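Local coordinates for putative acetoin utilization protein, acetoin dehydrogenase (Thermus thermophilus, PDB 5AWE), which is of unknown function but, with its paired CBS domains and an ACT domain, probably senses small ligands in a regulatory role, at residues Val3-Val13 and Val111-Ile121. Sequence-based numbering, arbitrary orientation.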
loop_
_atom_site.group_PDB
_atom_site.type_symbol
_atom_site.label_atom_id
_atom_site.label_comp_id
_atom_site.label_asym_id
_atom_site.label_seq_id
_atom_site.Cartn_x
_atom_site.Cartn_y
_atom_site.Cartn_z
ATOM N N VAL A 3 -15.697 -10.510 -37.199
ATOM C CA VAL A 3 -15.191 -10.483 -35.832
ATOM C C VAL A 3 -14.964 -11.912 -35.336
ATOM O O VAL A 3 -13.926 -12.210 -34.738
ATOM C CB VAL A 3 -16.178 -9.763 -34.904
ATOM C CG1 VAL A 3 -15.678 -9.800 -33.468
ATOM C CG2 VAL A 3 -16.366 -8.325 -35.372
ATOM N N ARG A 4 -15.935 -12.786 -35.613
ATOM C CA ARG A 4 -15.824 -14.223 -35.342
ATOM C C ARG A 4 -14.452 -14.811 -35.648
ATOM O O ARG A 4 -13.938 -15.607 -34.873
ATOM C CB ARG A 4 -16.860 -15.010 -36.159
ATOM C CG ARG A 4 -18.289 -14.855 -35.692
ATOM C CD ARG A 4 -19.198 -15.960 -36.239
ATOM N NE ARG A 4 -20.583 -15.742 -35.829
ATOM C CZ ARG A 4 -21.080 -16.089 -34.643
ATOM N NH1 ARG A 4 -20.304 -16.683 -33.742
ATOM N NH2 ARG A 4 -22.349 -15.826 -34.347
ATOM N N ASP A 5 -13.869 -14.440 -36.785
ATOM C CA ASP A 5 -12.681 -15.129 -37.269
ATOM C C ASP A 5 -11.436 -14.729 -36.510
ATOM O O ASP A 5 -10.375 -15.337 -36.687
ATOM C CB ASP A 5 -12.456 -14.852 -38.757
ATOM C CG ASP A 5 -13.679 -15.135 -39.588
ATOM O OD1 ASP A 5 -14.370 -16.138 -39.305
ATOM O OD2 ASP A 5 -13.953 -14.345 -40.516
ATOM N N TRP A 6 -11.549 -13.701 -35.676
ATOM C CA TRP A 6 -10.367 -13.186 -35.008
ATOM C C TRP A 6 -10.518 -13.052 -33.499
ATOM O O TRP A 6 -9.524 -12.865 -32.786
ATOM C CB TRP A 6 -9.976 -11.851 -35.638
ATOM C CG TRP A 6 -9.777 -11.988 -37.118
ATOM C CD1 TRP A 6 -10.722 -11.822 -38.096
ATOM C CD2 TRP A 6 -8.582 -12.396 -37.783
ATOM N NE1 TRP A 6 -10.187 -12.109 -39.325
ATOM C CE2 TRP A 6 -8.874 -12.464 -39.163
ATOM C CE3 TRP A 6 -7.289 -12.711 -37.346
ATOM C CZ2 TRP A 6 -7.922 -12.834 -40.112
ATOM C CZ3 TRP A 6 -6.340 -13.081 -38.291
ATOM C CH2 TRP A 6 -6.664 -13.138 -39.659
HETATM N N MSE A 7 -11.751 -13.169 -33.009
HETATM C CA MSE A 7 -12.003 -13.057 -31.573
HETATM C C MSE A 7 -11.424 -14.230 -30.792
HETATM O O MSE A 7 -11.226 -15.315 -31.336
HETATM C CB MSE A 7 -13.503 -12.971 -31.300
HETATM C CG MSE A 7 -14.249 -14.279 -31.460
HETATM SE SE MSE A 7 -16.029 -14.041 -31.298
HETATM C CE MSE A 7 -16.530 -15.748 -31.078
ATOM N N THR A 8 -11.149 -14.000 -29.514
ATOM C CA THR A 8 -10.875 -15.086 -28.579
ATOM C C THR A 8 -12.194 -15.563 -27.978
ATOM O O THR A 8 -12.953 -14.770 -27.421
ATOM C CB THR A 8 -9.957 -14.619 -27.438
ATOM O OG1 THR A 8 -8.688 -14.231 -27.973
ATOM C CG2 THR A 8 -9.760 -15.730 -26.426
ATOM N N LYS A 9 -12.467 -16.856 -28.093
ATOM C CA LYS A 9 -13.740 -17.394 -27.630
ATOM C C LYS A 9 -13.725 -17.691 -26.131
ATOM O O LYS A 9 -12.660 -17.889 -25.533
ATOM C CB LYS A 9 -14.094 -18.667 -28.406
ATOM C CG LYS A 9 -14.420 -18.440 -29.875
ATOM C CD LYS A 9 -14.744 -19.754 -30.589
ATOM C CE LYS A 9 -16.030 -20.394 -30.056
ATOM N NZ LYS A 9 -17.276 -19.718 -30.537
ATOM N N ASP A 10 -14.914 -17.705 -25.532
ATOM C CA ASP A 10 -15.081 -18.088 -24.128
ATOM C C ASP A 10 -14.140 -17.335 -23.181
ATOM O O ASP A 10 -13.297 -17.943 -22.519
ATOM C CB ASP A 10 -14.868 -19.598 -23.971
ATOM C CG ASP A 10 -15.841 -20.415 -24.813
ATOM O OD1 ASP A 10 -16.999 -19.973 -24.990
ATOM O OD2 ASP A 10 -15.451 -21.498 -25.298
ATOM N N PRO A 11 -14.276 -15.999 -23.107
ATOM C CA PRO A 11 -13.415 -15.206 -22.225
ATOM C C PRO A 11 -13.811 -15.368 -20.760
ATOM O O PRO A 11 -14.895 -15.870 -20.450
ATOM C CB PRO A 11 -13.626 -13.777 -22.713
ATOM C CG PRO A 11 -15.013 -13.784 -23.251
ATOM C CD PRO A 11 -15.215 -15.149 -23.860
ATOM N N VAL A 12 -12.929 -14.939 -19.866
ATOM C CA VAL A 12 -13.229 -14.945 -18.445
ATOM C C VAL A 12 -14.181 -13.804 -18.144
ATOM O O VAL A 12 -14.004 -12.699 -18.638
ATOM C CB VAL A 12 -11.954 -14.750 -17.606
ATOM C CG1 VAL A 12 -12.304 -14.729 -16.126
ATOM C CG2 VAL A 12 -10.962 -15.866 -17.912
ATOM N N VAL A 13 -15.200 -14.069 -17.344
ATOM C CA VAL A 13 -16.101 -13.007 -16.949
ATOM C C VAL A 13 -16.107 -12.934 -15.438
ATOM O O VAL A 13 -15.484 -13.747 -14.767
ATOM C CB VAL A 13 -17.543 -13.242 -17.474
ATOM C CG1 VAL A 13 -17.523 -13.428 -18.981
ATOM C CG2 VAL A 13 -18.166 -14.448 -16.797
ATOM N N VAL A 111 -17.482 -9.460 -27.570
ATOM C CA VAL A 111 -18.156 -9.864 -28.792
ATOM C C VAL A 111 -19.458 -10.557 -28.448
ATOM O O VAL A 111 -19.509 -11.420 -27.571
ATOM C CB VAL A 111 -17.282 -10.807 -29.654
ATOM C CG1 VAL A 111 -18.023 -11.173 -30.937
ATOM C CG2 VAL A 111 -15.950 -10.132 -29.981
HETATM N N MSE A 112 -20.512 -10.161 -29.147
HETATM C CA MSE A 112 -21.863 -10.571 -28.796
HETATM C C MSE A 112 -22.535 -11.324 -29.931
HETATM O O MSE A 112 -22.168 -11.182 -31.095
HETATM C CB MSE A 112 -22.707 -9.340 -28.449
HETATM C CG MSE A 112 -22.125 -8.482 -27.338
HETATM SE SE MSE A 112 -22.037 -9.390 -25.789
HETATM C CE MSE A 112 -23.746 -9.692 -25.502
ATOM N N GLU A 113 -23.524 -12.134 -29.575
ATOM C CA GLU A 113 -24.590 -12.489 -30.502
ATOM C C GLU A 113 -25.902 -11.957 -29.930
ATOM O O GLU A 113 -26.532 -12.580 -29.069
ATOM C CB GLU A 113 -24.647 -14.003 -30.685
ATOM C CG GLU A 113 -23.433 -14.556 -31.410
ATOM C CD GLU A 113 -23.451 -16.059 -31.513
ATOM O OE1 GLU A 113 -24.503 -16.658 -31.207
ATOM O OE2 GLU A 113 -22.416 -16.643 -31.898
ATOM N N GLY A 114 -26.299 -10.782 -30.402
ATOM C CA GLY A 114 -27.395 -10.085 -29.768
ATOM C C GLY A 114 -27.107 -9.859 -28.297
ATOM O O GLY A 114 -26.230 -9.075 -27.930
ATOM N N GLU A 115 -27.851 -10.556 -27.447
ATOM C CA GLU A 115 -27.746 -10.363 -26.011
ATOM C C GLU A 115 -26.715 -11.307 -25.394
ATOM O O GLU A 115 -26.240 -11.070 -24.284
ATOM C CB GLU A 115 -29.118 -10.578 -25.367
ATOM C CG GLU A 115 -29.548 -9.475 -24.399
ATOM C CD GLU A 115 -29.772 -8.125 -25.070
ATOM O OE1 GLU A 115 -30.352 -7.229 -24.412
ATOM O OE2 GLU A 115 -29.370 -7.954 -26.244
ATOM N N ARG A 116 -26.362 -12.370 -26.112
ATOM C CA ARG A 116 -25.397 -13.343 -25.600
ATOM C C ARG A 116 -23.930 -12.952 -25.827
ATOM O O ARG A 116 -23.609 -12.241 -26.782
ATOM C CB ARG A 116 -25.655 -14.708 -26.232
ATOM C CG ARG A 116 -24.869 -15.824 -25.585
ATOM C CD ARG A 116 -24.746 -17.001 -26.528
ATOM N NE ARG A 116 -25.271 -18.237 -25.948
ATOM C CZ ARG A 116 -24.641 -18.959 -25.028
ATOM N NH1 ARG A 116 -23.461 -18.559 -24.574
ATOM N NH2 ARG A 116 -25.178 -20.088 -24.582
ATOM N N LEU A 117 -23.044 -13.430 -24.953
ATOM C CA LEU A 117 -21.611 -13.151 -25.055
ATOM C C LEU A 117 -20.876 -14.376 -25.590
ATOM O O LEU A 117 -20.971 -15.462 -25.011
ATOM C CB LEU A 117 -21.046 -12.770 -23.677
ATOM C CG LEU A 117 -19.533 -12.554 -23.520
ATOM C CD1 LEU A 117 -19.095 -11.335 -24.317
ATOM C CD2 LEU A 117 -19.181 -12.362 -22.051
ATOM N N VAL A 118 -20.140 -14.200 -26.688
ATOM C CA VAL A 118 -19.472 -15.320 -27.346
ATOM C C VAL A 118 -17.948 -15.226 -27.359
ATOM O O VAL A 118 -17.259 -16.226 -27.570
ATOM C CB VAL A 118 -19.953 -15.476 -28.800
ATOM C CG1 VAL A 118 -21.444 -15.790 -28.822
ATOM C CG2 VAL A 118 -19.661 -14.205 -29.582
ATOM N N GLY A 119 -17.416 -14.032 -27.134
ATOM C CA GLY A 119 -15.975 -13.891 -27.065
ATOM C C GLY A 119 -15.486 -12.467 -26.877
ATOM O O GLY A 119 -16.241 -11.563 -26.505
ATOM N N ILE A 120 -14.201 -12.265 -27.137
ATOM C CA ILE A 120 -13.615 -10.952 -26.974
ATOM C C ILE A 120 -12.571 -10.702 -28.065
ATOM O O ILE A 120 -11.774 -11.584 -28.385
ATOM C CB ILE A 120 -12.993 -10.840 -25.565
ATOM C CG1 ILE A 120 -12.749 -9.378 -25.213
ATOM C CG2 ILE A 120 -11.710 -11.648 -25.490
ATOM C CD1 ILE A 120 -12.990 -9.095 -23.760
ATOM N N ILE A 121 -12.593 -9.513 -28.656
ATOM C CA ILE A 121 -11.631 -9.174 -29.704
ATOM C C ILE A 121 -10.829 -7.927 -29.326
ATOM O O ILE A 121 -11.388 -6.913 -28.885
ATOM C CB ILE A 121 -12.341 -8.950 -31.070
ATOM C CG1 ILE A 121 -11.300 -8.693 -32.169
ATOM C CG2 ILE A 121 -13.316 -7.785 -30.972
ATOM C CD1 ILE A 121 -11.865 -8.733 -33.595
HETATM O O HOH W 1 -8.911 -11.525 -27.484
#
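Thr8 pairs with Ile120 across an antiparallel strand junction that illustrates how a CBS pair is knit together: the short strand 8-9 of the first CBS sequence adds an edge to the sheet of the second, beside the hairpin of strands 108-113 and 116-122. Two backbone bonds define the register, Thr8 N to Ile120 O (2.7 Å) and Ile120 N to Thr8 O (2.8 Å), and a weak third runs from Asp10 N to Val118 O. A water that accepts from Thr8 OG1 donates in turn to Ile120 O, giving that carbonyl a second donor beside Thr8 N. Lys9 then faces Gly119, where a side chain would collide with Thr8 O; Gly119 and Val118 together oppose Val111 in a classic beta bulge.

Apolar packing flanks the strand. Val3 CG1, anti to the backbone N (chi1 177°), meets Val111 CG2 tip to tip at 3.5 Å, and Ile121 CD1 touches both Val3 CG1 and Trp6 CB. The selenomethionine Met7 sends an extended chain over the bulge: its SE rests 3.5 Å from Val111 CG1, while CE touches Val118 CG2, the two side chains crossing at about a right angle. Beyond the strand, Pro11 lays CD against Gly119 CA and CB against Ile120 CG2, and the side chains of Val13 and Leu117 slide past each other in opposite directions, CG1 against CD2, next to strand 34-39.

Charge pairing ties Arg4 to Glu113, where a type II' turn to Arg116 begins. Both terminal nitrogens grip one oxygen: NH2 lies 2.6 Å from Glu113 OE2 in a geometrically weak hydrogen bond within the salt bridge, and NH1 reaches the same OE2 at 2.8 Å. Replacing Arg4 with an alanine would probably leave Glu113 OE2 without this mate and the carboxylate freer to turn. NH1 meets OE2 on its anti side, with guanidinium and carboxylate planes 68° apart.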